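Local atomic coordinates of CmeC (PDB entry 4MT4), a protein that probably serves as the outer membrane channel of a multidrug efflux system, a trimer of the outer membrane factor family. Residues B[82-87]-B[119-124]; B[290-295]-B[342-347]; B[296-301]-B[330-335]. All coordinates share one frame; numbering follows the deposited sequence.

Overall arrangement
From the N terminus, the chain first closes a loop at interaction 1, where the start of strand 84-96 meets the end of strand 109-124 at the base of a hairpin. The other two contacts lie in the second half of the molecule. There interaction 2 joins the end of helix 273-293 to the start of helix 339-405, and interaction 3, pairing strands 299-310 and 322-335, lies wholly within the span that interaction 2 brackets. Interactions 1 and 3 share the antiparallel sheet that this chain contributes to the trimeric barrel; strands 109-124 and 299-310 are neighbours in it, with Ile-124 N 2.9 Å from Leu-300 O. Interactions 2 and 3 touch through Val-344 and Phe-296, linking the second hairpin to the helices before and after it.

Interaction 1. Residues B[82-87]-B[119-124]; sequences LPKFDG and NLSYEI
Pro-83 lies over one face of the Tyr-122 ring, its CD 3.9 Å from the ring centroid and 11° off the normal, a CH-pi contact. Further apolar packing follows on the sheet face that carries Phe-85 and Leu-120, where Leu-120 CD1 meets Phe-85 CE1 (3.8 Å) and also reaches Pro-83 CB (3.7 Å). Leu-120 CG is anti to the backbone N (chi1 166°), which carries this methyl between the two residues, and a detergent molecule touches the leucine as well.

The backbones are held by two antiparallel hydrogen-bonded pairs. Lys-84 and Ser-121 exchange bonds in both directions, as do Asp-86 and Asn-119, where Asn-119 N meets Asp-86 O at 2.6 Å. Between them Phe-85 and Leu-120 form a non-hydrogen-bonded pair, and Phe-85 CA makes a CA-H...O contact with Asn-119 O.

On the face of Lys-84, Asp-86, Asn-119 and Ser-121, one water lies within bonding distance of Asp-86 OD1 (2.6 Å), Lys-84 O and Ser-121 OG. The charged ends turn to one neighbouring subunit: Lys-84 forms a salt bridge with its Glu-339, and Asp-86 OD2 bonds to its His-336. Strand 84-96 also pairs with a strand of that subunit, the continuous intersubunit sheet characteristic of the trimeric outer membrane factor beta barrel.

Interaction 2. Residues B[290-295]-B[342-347]; sequences GVARTA and QNVNLA
This contact belongs to the junction between barrel and helices, where the last turn of helix 273-293 lies against the first turns of helix 339-405. Ala-292 is at its centre: CB points toward the other helix and meets Ala-347 CB at 3.7 Å, methyl against methyl. The backbones of the two segments come closest at Ala-292 and Val-344, whose CA atoms are 5.3 Å apart.

Val-344 spreads its two methyls over successive residues of the partner. Its CG1 is anti to the backbone N (chi1 173°) and packs on Arg-293 CG at 3.7 Å, with Arg-293 CD slightly farther off. Its CG2, on the other branch, approaches the backbone of Ala-292, 3.6 Å from the carbonyl O. The arginine and valine side chains cross at about a right angle, and the valine meets the arginine at CG and CD, not at the guanidinium group.

The two helices flank the second beta hairpin of the chain: one leads into strand 299-310 and the other follows strand 322-335, so their contact brings together the helices that enter and leave the hairpin. No hydrogen bond joins the two segments, and the contact is van der Waals packing of methyls, the aliphatic part of Arg-293 and the backbone of Ala-292. The polar ends turn elsewhere. Arg-293 NH2 bonds to Leu-3 O in the N-terminal region, while Asn-343 ND2 bonds to Glu-339 O one turn earlier in its own helix. Val-344 also packs on Phe-296, and another side of helix 339-405 meets a neighbouring subunit, not that of interaction 1, with Leu-346 lying on Gln-69 of that chain.

Interaction 3. Residues B[296-301]-B[330-335]; sequences FLPSLS and FTLPIF. With C8E ((hydroxyethyloxy)tri(ethyloxy)octane), chain U.
Strands 299-301 and 330-335 run antiparallel at 156°, and Ser-299 and Thr-331 form a hydrogen-bonded pair in which the N of each donates to the O of the other. Next to it, in the non-hydrogen-bonded pair, Leu-300 CD1 sits over one face of the Phe-330 ring, 3.6 Å from its centroid, as a CH-pi contact displaced toward the rim. Leu-300 CB and CD2 also lie near the ring, at CE1 and CZ. Leu-300 CG stands anti to the backbone N (chi1 179°), which brings the branched end over the phenyl.

Further along, Pro-298 and Leu-332 lie side by side, with Pro-298 CG 3.6 Å from Leu-332 CG. A detergent molecule adds to this patch: its C19 is 3.8 Å from Leu-332 CD1, and its C20 is 4.0 Å from Pro-298 CG.

On the opposite face of the sheet, the side chains of Ser-299 and Thr-331 are neighbours, and a water donates to Ser-299 O and also bonds to Ser-301 OG and Thr-331 OG1. Where the two segments diverge, a second water bridges them by donating to Phe-296 O at 2.7 Å and to Pro-333 O at 2.8 Å.

Strand 299-310 is flanked by strand 109-124, where Leu-300 and Ile-124 are joined by a backbone hydrogen bond. Strand 322-335 pairs with a strand of a neighbouring subunit, the one that also meets interaction 2, while Phe-296 and Pro-333 both pack on Ile-340 of helix 339-405, joining the hairpin base to the helical part.

Interaction 1. Residues B[82-87]-B[119-124]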
ATOM      1  N   LEU B  82      38.952  -4.340   4.195  1.00 34.71           N
ATOM      2  CA  LEU B  82      40.159  -5.114   3.935  1.00 50.93           C
ATOM      3  C   LEU B  82      40.724  -4.823   2.546  1.00 55.09           C
ATOM      4  O   LEU B  82      39.978  -4.477   1.632  1.00 49.71           O
ATOM      5  CB  LEU B  82      39.860  -6.608   4.087  1.00 47.24           C
ATOM      6  CG  LEU B  82      39.351  -7.064   5.456  1.00 54.84           C
ATOM      7  CD1 LEU B  82      38.730  -8.448   5.367  1.00 59.05           C
ATOM      8  CD2 LEU B  82      40.482  -7.051   6.471  1.00 51.30           C
ATOM      9  N   PRO B  83      42.051  -4.958   2.384  1.00 47.91           N
ATOM     10  CA  PRO B  83      42.701  -4.734   1.088  1.00 50.25           C
ATOM     11  C   PRO B  83      42.278  -5.754   0.035  1.00 49.64           C
ATOM     12  O   PRO B  83      42.184  -6.947   0.326  1.00 52.84           O
ATOM     13  CB  PRO B  83      44.192  -4.874   1.412  1.00 45.49           C
ATOM     14  CG  PRO B  83      44.233  -5.714   2.642  1.00 52.95           C
ATOM     15  CD  PRO B  83      43.027  -5.308   3.431  1.00 52.00           C
ATOM     16  N   LYS B  84      42.031  -5.278  -1.180  1.00 45.49           N
ATOM     17  CA  LYS B  84      41.606  -6.138  -2.275  1.00 51.49           C
ATOM     18  C   LYS B  84      42.790  -6.554  -3.145  1.00 60.43           C
ATOM     19  O   LYS B  84      43.691  -5.758  -3.408  1.00 48.45           O
ATOM     20  CB  LYS B  84      40.550  -5.428  -3.124  1.00 50.27           C
ATOM     21  CG  LYS B  84      39.330  -4.976  -2.338  1.00 51.97           C
ATOM     22  CD  LYS B  84      38.608  -6.164  -1.725  1.00 54.91           C
ATOM     23  CE  LYS B  84      37.429  -5.720  -0.876  1.00 53.14           C
ATOM     24  NZ  LYS B  84      36.453  -4.909  -1.654  1.00 61.29           N
ATOM     25  N   PHE B  85      42.787  -7.808  -3.584  1.00 50.65           N
ATOM     26  CA  PHE B  85      43.849  -8.313  -4.444  1.00 50.68           C
ATOM     27  C   PHE B  85      43.291  -8.794  -5.778  1.00 55.89           C
ATOM     28  O   PHE B  85      42.345  -9.582  -5.821  1.00 51.72           O
ATOM     29  CB  PHE B  85      44.614  -9.443  -3.753  1.00 50.59           C
ATOM     30  CG  PHE B  85      45.380  -9.001  -2.540  1.00 58.24           C
ATOM     31  CD1 PHE B  85      46.648  -8.460  -2.665  1.00 45.56           C
ATOM     32  CD2 PHE B  85      44.832  -9.131  -1.274  1.00 55.76           C
ATOM     33  CE1 PHE B  85      47.355  -8.053  -1.551  1.00 49.20           C
ATOM     34  CE2 PHE B  85      45.534  -8.726  -0.156  1.00 67.81           C
ATOM     35  CZ  PHE B  85      46.797  -8.185  -0.295  1.00 55.54           C
ATOM     36  N   ASP B  86      43.884  -8.310  -6.864  1.00 46.00           N
ATOM     37  CA  ASP B  86      43.441  -8.673  -8.204  1.00 47.05           C
ATOM     38  C   ASP B  86      44.612  -9.022  -9.115  1.00 51.89           C
ATOM     39  O   ASP B  86      45.719  -8.503  -8.954  1.00 44.92           O
ATOM     40  CB  ASP B  86      42.627  -7.536  -8.827  1.00 48.05           C
ATOM     41  CG  ASP B  86      41.366  -7.222  -8.046  1.00 68.14           C
ATOM     42  OD1 ASP B  86      41.440  -6.416  -7.096  1.00 65.82           O
ATOM     43  OD2 ASP B  86      40.299  -7.776  -8.386  1.00 61.20           O
ATOM     44  N   GLY B  87      44.358  -9.907 -10.072  1.00 47.14           N
ATOM     45  CA  GLY B  87      45.348 -10.260 -11.070  1.00 43.16           C
ATOM     46  C   GLY B  87      45.052  -9.528 -12.360  1.00 53.45           C
ATOM     47  O   GLY B  87      43.893  -9.251 -12.668  1.00 44.02           O
ATOM     48  N   ASN B 119      47.728  -7.068  -8.134  1.00 49.64           N
ATOM     49  CA  ASN B 119      47.408  -5.688  -7.789  1.00 48.46           C
ATOM     50  C   ASN B 119      46.865  -5.538  -6.372  1.00 50.82           C
ATOM     51  O   ASN B 119      46.039  -6.330  -5.923  1.00 54.62           O
ATOM     52  CB  ASN B 119      46.403  -5.112  -8.788  1.00 47.51           C
ATOM     53  CG  ASN B 119      46.942  -5.080 -10.203  1.00 59.04           C
ATOM     54  OD1 ASN B 119      46.613  -5.936 -11.024  1.00 58.79           O
ATOM     55  ND2 ASN B 119      47.781  -4.092 -10.495  1.00 50.55           N
ATOM     56  N   LEU B 120      47.339  -4.512  -5.676  1.00 50.77           N
ATOM     57  CA  LEU B 120      46.834  -4.178  -4.352  1.00 44.33           C
ATOM     58  C   LEU B 120      46.017  -2.894  -4.406  1.00 60.38           C
ATOM     59  O   LEU B 120      46.446  -1.901  -4.985  1.00 56.10           O
ATOM     60  CB  LEU B 120      47.982  -4.029  -3.353  1.00 61.53           C
ATOM     61  CG  LEU B 120      47.636  -3.358  -2.019  1.00 58.91           C
ATOM     62  CD1 LEU B 120      46.846  -4.301  -1.125  1.00 54.24           C
ATOM     63  CD2 LEU B 120      48.889  -2.855  -1.314  1.00 59.68           C
ATOM     64  N   SER B 121      44.833  -2.925  -3.809  1.00 50.70           N
ATOM     65  CA  SER B 121      44.008  -1.730  -3.688  1.00 41.54           C
ATOM     66  C   SER B 121      43.374  -1.683  -2.303  1.00 46.72           C
ATOM     67  O   SER B 121      42.615  -2.577  -1.927  1.00 54.34           O
ATOM     68  CB  SER B 121      42.931  -1.696  -4.772  1.00 37.01           C
ATOM     69  OG  SER B 121      42.079  -2.825  -4.687  1.00 74.50           O
ATOM     70  N   TYR B 122      43.699  -0.643  -1.542  1.00 53.56           N
ATOM     71  CA  TYR B 122      43.220  -0.521  -0.171  1.00 48.56           C
ATOM     72  C   TYR B 122      42.879   0.923   0.176  1.00 54.98           C
ATOM     73  O   TYR B 122      43.717   1.817   0.064  1.00 42.57           O
ATOM     74  CB  TYR B 122      44.267  -1.057   0.808  1.00 48.54           C
ATOM     75  CG  TYR B 122      43.762  -1.228   2.224  1.00 55.72           C
ATOM     76  CD1 TYR B 122      42.408  -1.405   2.486  1.00 50.85           C
ATOM     77  CD2 TYR B 122      44.639  -1.201   3.301  1.00 48.08           C
ATOM     78  CE1 TYR B 122      41.944  -1.559   3.779  1.00 46.17           C
ATOM     79  CE2 TYR B 122      44.184  -1.352   4.598  1.00 49.85           C
ATOM     80  CZ  TYR B 122      42.835  -1.532   4.830  1.00 58.70           C
ATOM     81  OH  TYR B 122      42.378  -1.684   6.120  1.00 62.18           O
ATOM     82  N   GLU B 123      41.641   1.143   0.602  1.00 42.78           N
ATOM     83  CA  GLU B 123      41.206   2.463   1.034  1.00 46.69           C
ATOM     84  C   GLU B 123      41.374   2.594   2.544  1.00 41.68           C
ATOM     85  O   GLU B 123      40.675   1.933   3.312  1.00 48.46           O
ATOM     86  CB  GLU B 123      39.749   2.709   0.634  1.00 53.60           C
ATOM     87  CG  GLU B 123      39.455   4.136   0.191  1.00 71.42           C
ATOM     88  CD  GLU B 123      40.089   4.471  -1.145  1.00 82.93           C
ATOM     89  OE1 GLU B 123      40.328   3.541  -1.944  1.00 76.09           O
ATOM     90  OE2 GLU B 123      40.348   5.667  -1.397  1.00 90.79           O
ATOM     91  N   ILE B 124      42.308   3.441   2.964  1.00 47.74           N
ATOM     92  CA  ILE B 124      42.589   3.624   4.383  1.00 45.03           C
ATOM     93  C   ILE B 124      41.426   4.319   5.085  1.00 42.98           C
ATOM     94  O   ILE B 124      41.113   5.475   4.801  1.00 40.37           O
ATOM     95  CB  ILE B 124      43.882   4.432   4.601  1.00 53.82           C
ATOM     96  CG1 ILE B 124      45.033   3.818   3.802  1.00 54.61           C
ATOM     97  CG2 ILE B 124      44.231   4.489   6.077  1.00 43.03           C
ATOM     98  CD1 ILE B 124      45.319   2.372   4.156  1.00 57.98           C
TER
HETATM   99  O   HOH W   1      43.359  -4.820  -6.283  1.00 51.34           O

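Interaction 2. Residues B[290-295]-B[342-347]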
ATOM      1  N   GLY B 290      27.525   9.732   9.740  1.00 38.62           N
ATOM      2  CA  GLY B 290      28.970   9.734   9.867  1.00 42.91           C
ATOM      3  C   GLY B 290      29.662   9.476   8.542  1.00 40.63           C
ATOM      4  O   GLY B 290      30.647  10.136   8.214  1.00 43.85           O
ATOM      5  N   VAL B 291      29.140   8.516   7.784  1.00 40.93           N
ATOM      6  CA  VAL B 291      29.670   8.186   6.464  1.00 36.50           C
ATOM      7  C   VAL B 291      29.641   9.398   5.538  1.00 43.77           C
ATOM      8  O   VAL B 291      30.596   9.661   4.804  1.00 41.01           O
ATOM      9  CB  VAL B 291      28.876   7.034   5.812  1.00 45.05           C
ATOM     10  CG1 VAL B 291      29.344   6.796   4.380  1.00 34.11           C
ATOM     11  CG2 VAL B 291      29.000   5.767   6.639  1.00 34.85           C
ATOM     12  N   ALA B 292      28.539  10.139   5.590  1.00 38.99           N
ATOM     13  CA  ALA B 292      28.355  11.307   4.740  1.00 39.42           C
ATOM     14  C   ALA B 292      29.310  12.435   5.117  1.00 44.79           C
ATOM     15  O   ALA B 292      29.749  13.198   4.257  1.00 43.72           O
ATOM     16  CB  ALA B 292      26.915  11.790   4.816  1.00 27.08           C
ATOM     17  N   ARG B 293      29.634  12.532   6.402  1.00 37.57           N
ATOM     18  CA  ARG B 293      30.492  13.608   6.892  1.00 39.39           C
ATOM     19  C   ARG B 293      31.967  13.363   6.588  1.00 38.58           C
ATOM     20  O   ARG B 293      32.776  14.291   6.626  1.00 41.50           O
ATOM     21  CB  ARG B 293      30.297  13.806   8.397  1.00 32.91           C
ATOM     22  CG  ARG B 293      28.914  14.327   8.773  1.00 46.94           C
ATOM     23  CD  ARG B 293      28.925  15.151  10.055  1.00 51.48           C
ATOM     24  NE  ARG B 293      28.969  14.330  11.263  1.00 51.09           N
ATOM     25  CZ  ARG B 293      28.214  14.545  12.338  1.00 46.86           C
ATOM     26  NH1 ARG B 293      27.354  15.556  12.354  1.00 46.33           N
ATOM     27  NH2 ARG B 293      28.314  13.753  13.396  1.00 47.54           N
ATOM     28  N   THR B 294      32.316  12.117   6.282  1.00 36.48           N
ATOM     29  CA  THR B 294      33.700  11.772   5.962  1.00 42.40           C
ATOM     30  C   THR B 294      34.128  12.345   4.614  1.00 47.30           C
ATOM     31  O   THR B 294      35.318  12.400   4.305  1.00 38.51           O
ATOM     32  CB  THR B 294      33.920  10.247   5.935  1.00 43.50           C
ATOM     33  OG1 THR B 294      33.042   9.649   4.973  1.00 40.18           O
ATOM     34  CG2 THR B 294      33.663   9.637   7.305  1.00 36.12           C
ATOM     35  N   ALA B 295      33.152  12.766   3.816  1.00 37.93           N
ATOM     36  CA  ALA B 295      33.416  13.335   2.499  1.00 37.13           C
ATOM     37  C   ALA B 295      34.149  14.670   2.598  1.00 41.93           C
ATOM     38  O   ALA B 295      34.815  15.093   1.656  1.00 49.27           O
ATOM     39  CB  ALA B 295      32.119  13.501   1.728  1.00 28.73           C
ATOM     40  N   GLN B 342      25.236  19.694   1.575  1.00 37.41           N
ATOM     41  CA  GLN B 342      23.844  19.315   1.364  1.00 41.75           C
ATOM     42  C   GLN B 342      23.666  17.798   1.395  1.00 52.40           C
ATOM     43  O   GLN B 342      22.576  17.298   1.675  1.00 40.07           O
ATOM     44  CB  GLN B 342      23.326  19.881   0.039  1.00 40.08           C
ATOM     45  CG  GLN B 342      23.191  21.404   0.011  1.00 39.36           C
ATOM     46  CD  GLN B 342      22.084  21.918   0.914  1.00 44.81           C
ATOM     47  OE1 GLN B 342      21.307  21.143   1.471  1.00 40.83           O
ATOM     48  NE2 GLN B 342      22.008  23.236   1.062  1.00 39.35           N
ATOM     49  N   ASN B 343      24.738  17.067   1.106  1.00 49.47           N
ATOM     50  CA  ASN B 343      24.705  15.613   1.211  1.00 37.63           C
ATOM     51  C   ASN B 343      24.637  15.185   2.672  1.00 45.98           C
ATOM     52  O   ASN B 343      23.964  14.216   3.018  1.00 34.18           O
ATOM     53  CB  ASN B 343      25.924  14.989   0.531  1.00 47.21           C
ATOM     54  CG  ASN B 343      25.579  14.325  -0.788  1.00 60.53           C
ATOM     55  OD1 ASN B 343      24.957  13.263  -0.814  1.00 78.45           O
ATOM     56  ND2 ASN B 343      25.986  14.943  -1.891  1.00 60.88           N
ATOM     57  N   VAL B 344      25.341  15.924   3.526  1.00 41.13           N
ATOM     58  CA  VAL B 344      25.315  15.691   4.964  1.00 48.42           C
ATOM     59  C   VAL B 344      23.945  16.051   5.525  1.00 41.09           C
ATOM     60  O   VAL B 344      23.394  15.329   6.355  1.00 42.36           O
ATOM     61  CB  VAL B 344      26.407  16.509   5.689  1.00 46.89           C
ATOM     62  CG1 VAL B 344      26.258  16.386   7.199  1.00 40.84           C
ATOM     63  CG2 VAL B 344      27.783  16.054   5.250  1.00 31.97           C
ATOM     64  N   ASN B 345      23.406  17.176   5.061  1.00 38.10           N
ATOM     65  CA  ASN B 345      22.050  17.581   5.413  1.00 46.46           C
ATOM     66  C   ASN B 345      21.036  16.500   5.053  1.00 42.92           C
ATOM     67  O   ASN B 345      20.173  16.154   5.859  1.00 45.56           O
ATOM     68  CB  ASN B 345      21.677  18.894   4.717  1.00 50.66           C
ATOM     69  CG  ASN B 345      22.100  20.118   5.508  1.00 65.10           C
ATOM     70  OD1 ASN B 345      23.047  20.071   6.294  1.00 65.66           O
ATOM     71  ND2 ASN B 345      21.393  21.224   5.305  1.00 83.92           N
ATOM     72  N   LEU B 346      21.154  15.969   3.840  1.00 35.85           N
ATOM     73  CA  LEU B 346      20.261  14.920   3.364  1.00 49.46           C
ATOM     74  C   LEU B 346      20.348  13.676   4.246  1.00 48.89           C
ATOM     75  O   LEU B 346      19.335  13.040   4.535  1.00 48.50           O
ATOM     76  CB  LEU B 346      20.584  14.564   1.910  1.00 38.85           C
ATOM     77  CG  LEU B 346      19.604  13.643   1.180  1.00 46.85           C
ATOM     78  CD1 LEU B 346      18.197  14.213   1.248  1.00 41.13           C
ATOM     79  CD2 LEU B 346      20.033  13.436  -0.267  1.00 42.64           C
ATOM     80  N   ALA B 347      21.562  13.341   4.674  1.00 37.91           N
ATOM     81  CA  ALA B 347      21.785  12.187   5.538  1.00 45.80           C
ATOM     82  C   ALA B 347      21.209  12.420   6.930  1.00 46.13           C
ATOM     83  O   ALA B 347      20.707  11.495   7.571  1.00 50.04           O
ATOM     84  CB  ALA B 347      23.271  11.871   5.625  1.00 34.94           C
TER

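Interaction 3. Residues B[296-301]-B[330-335]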
ATOM      1  N   PHE B 296      34.018  15.328   3.745  1.00 40.59           N
ATOM      2  CA  PHE B 296      34.710  16.588   3.997  1.00 41.30           C
ATOM      3  C   PHE B 296      36.199  16.376   4.260  1.00 39.62           C
ATOM      4  O   PHE B 296      37.014  17.271   4.030  1.00 43.92           O
ATOM      5  CB  PHE B 296      34.081  17.316   5.190  1.00 41.06           C
ATOM      6  CG  PHE B 296      32.931  18.215   4.825  1.00 52.43           C
ATOM      7  CD1 PHE B 296      33.136  19.333   4.037  1.00 51.23           C
ATOM      8  CD2 PHE B 296      31.652  17.954   5.290  1.00 48.41           C
ATOM      9  CE1 PHE B 296      32.089  20.165   3.704  1.00 57.59           C
ATOM     10  CE2 PHE B 296      30.597  18.785   4.962  1.00 45.19           C
ATOM     11  CZ  PHE B 296      30.817  19.893   4.167  1.00 45.13           C
ATOM     12  N   LEU B 297      36.546  15.185   4.737  1.00 39.33           N
ATOM     13  CA  LEU B 297      37.901  14.904   5.200  1.00 41.76           C
ATOM     14  C   LEU B 297      38.744  14.173   4.153  1.00 52.93           C
ATOM     15  O   LEU B 297      38.202  13.481   3.292  1.00 46.94           O
ATOM     16  CB  LEU B 297      37.836  14.096   6.499  1.00 42.03           C
ATOM     17  CG  LEU B 297      37.210  14.859   7.668  1.00 45.61           C
ATOM     18  CD1 LEU B 297      37.317  14.066   8.952  1.00 59.37           C
ATOM     19  CD2 LEU B 297      37.869  16.221   7.824  1.00 53.59           C
ATOM     20  N   PRO B 298      40.079  14.339   4.221  1.00 48.87           N
ATOM     21  CA  PRO B 298      41.016  13.710   3.281  1.00 46.76           C
ATOM     22  C   PRO B 298      40.895  12.189   3.217  1.00 40.02           C
ATOM     23  O   PRO B 298      40.893  11.522   4.251  1.00 50.66           O
ATOM     24  CB  PRO B 298      42.388  14.110   3.836  1.00 40.28           C
ATOM     25  CG  PRO B 298      42.139  15.372   4.575  1.00 55.59           C
ATOM     26  CD  PRO B 298      40.772  15.230   5.169  1.00 40.80           C
ATOM     27  N   SER B 299      40.796  11.656   2.003  1.00 42.95           N
ATOM     28  CA  SER B 299      40.766  10.214   1.792  1.00 46.11           C
ATOM     29  C   SER B 299      42.141   9.714   1.367  1.00 54.14           C
ATOM     30  O   SER B 299      42.829  10.368   0.586  1.00 52.11           O
ATOM     31  CB  SER B 299      39.719   9.845   0.740  1.00 44.91           C
ATOM     32  OG  SER B 299      40.012  10.455  -0.506  1.00 59.23           O
ATOM     33  N   LEU B 300      42.540   8.556   1.884  1.00 51.42           N
ATOM     34  CA  LEU B 300      43.839   7.982   1.548  1.00 53.26           C
ATOM     35  C   LEU B 300      43.682   6.641   0.837  1.00 46.04           C
ATOM     36  O   LEU B 300      43.010   5.737   1.333  1.00 50.57           O
ATOM     37  CB  LEU B 300      44.697   7.817   2.806  1.00 52.19           C
ATOM     38  CG  LEU B 300      46.087   7.200   2.620  1.00 51.70           C
ATOM     39  CD1 LEU B 300      46.910   8.005   1.626  1.00 47.49           C
ATOM     40  CD2 LEU B 300      46.810   7.090   3.955  1.00 57.69           C
ATOM     41  N   SER B 301      44.308   6.522  -0.329  1.00 59.58           N
ATOM     42  CA  SER B 301      44.209   5.314  -1.135  1.00 47.54           C
ATOM     43  C   SER B 301      45.573   4.663  -1.339  1.00 51.23           C
ATOM     44  O   SER B 301      46.539   5.327  -1.713  1.00 54.13           O
ATOM     45  CB  SER B 301      43.571   5.632  -2.488  1.00 44.28           C
ATOM     46  OG  SER B 301      42.334   6.300  -2.315  1.00 71.54           O
ATOM     47  N   PHE B 330      46.392  11.155  -1.449  1.00 53.13           N
ATOM     48  CA  PHE B 330      45.485  11.954  -0.636  1.00 48.63           C
ATOM     49  C   PHE B 330      44.615  12.841  -1.521  1.00 52.39           C
ATOM     50  O   PHE B 330      45.108  13.462  -2.461  1.00 53.42           O
ATOM     51  CB  PHE B 330      46.263  12.812   0.369  1.00 51.51           C
ATOM     52  CG  PHE B 330      46.609  12.096   1.644  1.00 54.75           C
ATOM     53  CD1 PHE B 330      45.647  11.888   2.619  1.00 67.10           C
ATOM     54  CD2 PHE B 330      47.897  11.645   1.877  1.00 70.43           C
ATOM     55  CE1 PHE B 330      45.959  11.236   3.796  1.00 60.31           C
ATOM     56  CE2 PHE B 330      48.218  10.992   3.051  1.00 71.90           C
ATOM     57  CZ  PHE B 330      47.247  10.787   4.012  1.00 77.49           C
ATOM     58  N   THR B 331      43.319  12.885  -1.229  1.00 46.76           N
ATOM     59  CA  THR B 331      42.406  13.792  -1.918  1.00 47.91           C
ATOM     60  C   THR B 331      41.546  14.547  -0.910  1.00 48.93           C
ATOM     61  O   THR B 331      41.004  13.958   0.025  1.00 53.87           O
ATOM     62  CB  THR B 331      41.492  13.050  -2.913  1.00 54.50           C
ATOM     63  OG1 THR B 331      40.815  11.979  -2.245  1.00 69.01           O
ATOM     64  CG2 THR B 331      42.304  12.491  -4.075  1.00 56.60           C
ATOM     65  N   LEU B 332      41.424  15.854  -1.113  1.00 50.84           N
ATOM     66  CA  LEU B 332      40.730  16.725  -0.172  1.00 42.14           C
ATOM     67  C   LEU B 332      39.924  17.782  -0.921  1.00 52.98           C
ATOM     68  O   LEU B 332      40.497  18.641  -1.590  1.00 54.66           O
ATOM     69  CB  LEU B 332      41.738  17.394   0.767  1.00 60.58           C
ATOM     70  CG  LEU B 332      41.351  17.937   2.151  1.00 57.91           C
ATOM     71  CD1 LEU B 332      41.978  19.308   2.369  1.00 50.78           C
ATOM     72  CD2 LEU B 332      39.848  17.985   2.394  1.00 54.73           C
ATOM     73  N   PRO B 333      38.588  17.718  -0.813  1.00 50.38           N
ATOM     74  CA  PRO B 333      37.733  18.744  -1.419  1.00 46.98           C
ATOM     75  C   PRO B 333      37.968  20.122  -0.807  1.00 42.33           C
ATOM     76  O   PRO B 333      38.086  20.246   0.414  1.00 42.05           O
ATOM     77  CB  PRO B 333      36.316  18.244  -1.118  1.00 52.01           C
ATOM     78  CG  PRO B 333      36.475  17.327   0.053  1.00 53.08           C
ATOM     79  CD  PRO B 333      37.798  16.663  -0.156  1.00 46.75           C
ATOM     80  N   ILE B 334      38.040  21.141  -1.656  1.00 49.64           N
ATOM     81  CA  ILE B 334      38.253  22.505  -1.194  1.00 51.52           C
ATOM     82  C   ILE B 334      36.961  23.310  -1.301  1.00 40.39           C
ATOM     83  O   ILE B 334      36.379  23.702  -0.291  1.00 42.15           O
ATOM     84  CB  ILE B 334      39.365  23.210  -1.996  1.00 42.08           C
ATOM     85  CG1 ILE B 334      40.616  22.331  -2.086  1.00 51.23           C
ATOM     86  CG2 ILE B 334      39.714  24.545  -1.358  1.00 45.73           C
ATOM     87  CD1 ILE B 334      41.376  22.204  -0.780  1.00 58.32           C
ATOM     88  N   PHE B 335      36.521  23.555  -2.532  1.00 44.76           N
ATOM     89  CA  PHE B 335      35.259  24.242  -2.781  1.00 45.06           C
ATOM     90  C   PHE B 335      34.368  23.403  -3.691  1.00 50.94           C
ATOM     91  O   PHE B 335      34.673  23.217  -4.867  1.00 50.04           O
ATOM     92  CB  PHE B 335      35.491  25.617  -3.419  1.00 52.03           C
ATOM     93  CG  PHE B 335      36.449  26.494  -2.660  1.00 61.82           C
ATOM     94  CD1 PHE B 335      36.115  26.998  -1.413  1.00 48.95           C
ATOM     95  CD2 PHE B 335      37.676  26.839  -3.209  1.00 57.68           C
ATOM     96  CE1 PHE B 335      36.994  27.812  -0.721  1.00 62.87           C
ATOM     97  CE2 PHE B 335      38.556  27.653  -2.522  1.00 58.09           C
ATOM     98  CZ  PHE B 335      38.215  28.139  -1.276  1.00 53.96           C
TER
HETATM   99  C1  C8E U 502      52.524  31.267 -11.338  1.00 74.82           C
HETATM  100  C2  C8E U 502      52.446  30.157 -10.346  1.00 51.13           C
HETATM  101  C3  C8E U 502      52.715  30.484  -8.917  1.00 70.82           C
HETATM  102  C4  C8E U 502      52.962  29.350  -7.982  1.00 75.11           C
HETATM  103  C5  C8E U 502      51.883  28.987  -7.020  1.00 65.35           C
HETATM  104  C6  C8E U 502      52.063  27.727  -6.245  1.00 52.69           C
HETATM  105  C7  C8E U 502      50.947  27.293  -5.358  1.00 56.78           C
HETATM  106  C8  C8E U 502      50.927  25.858  -4.961  1.00 66.94           C
HETATM  107  O9  C8E U 502      49.773  25.348  -4.408  1.00 63.70           O
HETATM  108  C10 C8E U 502      49.768  24.041  -3.969  1.00 53.27           C
HETATM  109  C11 C8E U 502      49.007  23.728  -2.726  1.00 69.67           C
HETATM  110  O12 C8E U 502      48.901  22.402  -2.370  1.00 75.81           O
HETATM  111  C13 C8E U 502      47.819  21.967  -1.636  1.00 65.83           C
HETATM  112  C14 C8E U 502      47.625  20.492  -1.547  1.00 60.73           C
HETATM  113  O15 C8E U 502      46.942  19.992  -0.462  1.00 75.87           O
HETATM  114  C16 C8E U 502      47.081  18.657  -0.153  1.00 71.21           C
HETATM  115  C17 C8E U 502      45.840  17.846  -0.008  1.00 59.41           C
HETATM  116  O18 C8E U 502      45.548  17.365   1.249  1.00 94.80           O
HETATM  117  C19 C8E U 502      45.628  18.213   2.335  1.00108.42           C
HETATM  118  C20 C8E U 502      45.236  17.678   3.672  1.00 98.33           C
HETATM  119  O21 C8E U 502      45.678  18.342   4.798  1.00 88.30           O
HETATM  120  O   HOH W   2      36.554  19.596   2.689  1.00 48.48           O
HETATM  121  O   HOH W   3      42.625   9.363  -2.102  1.00 54.75           O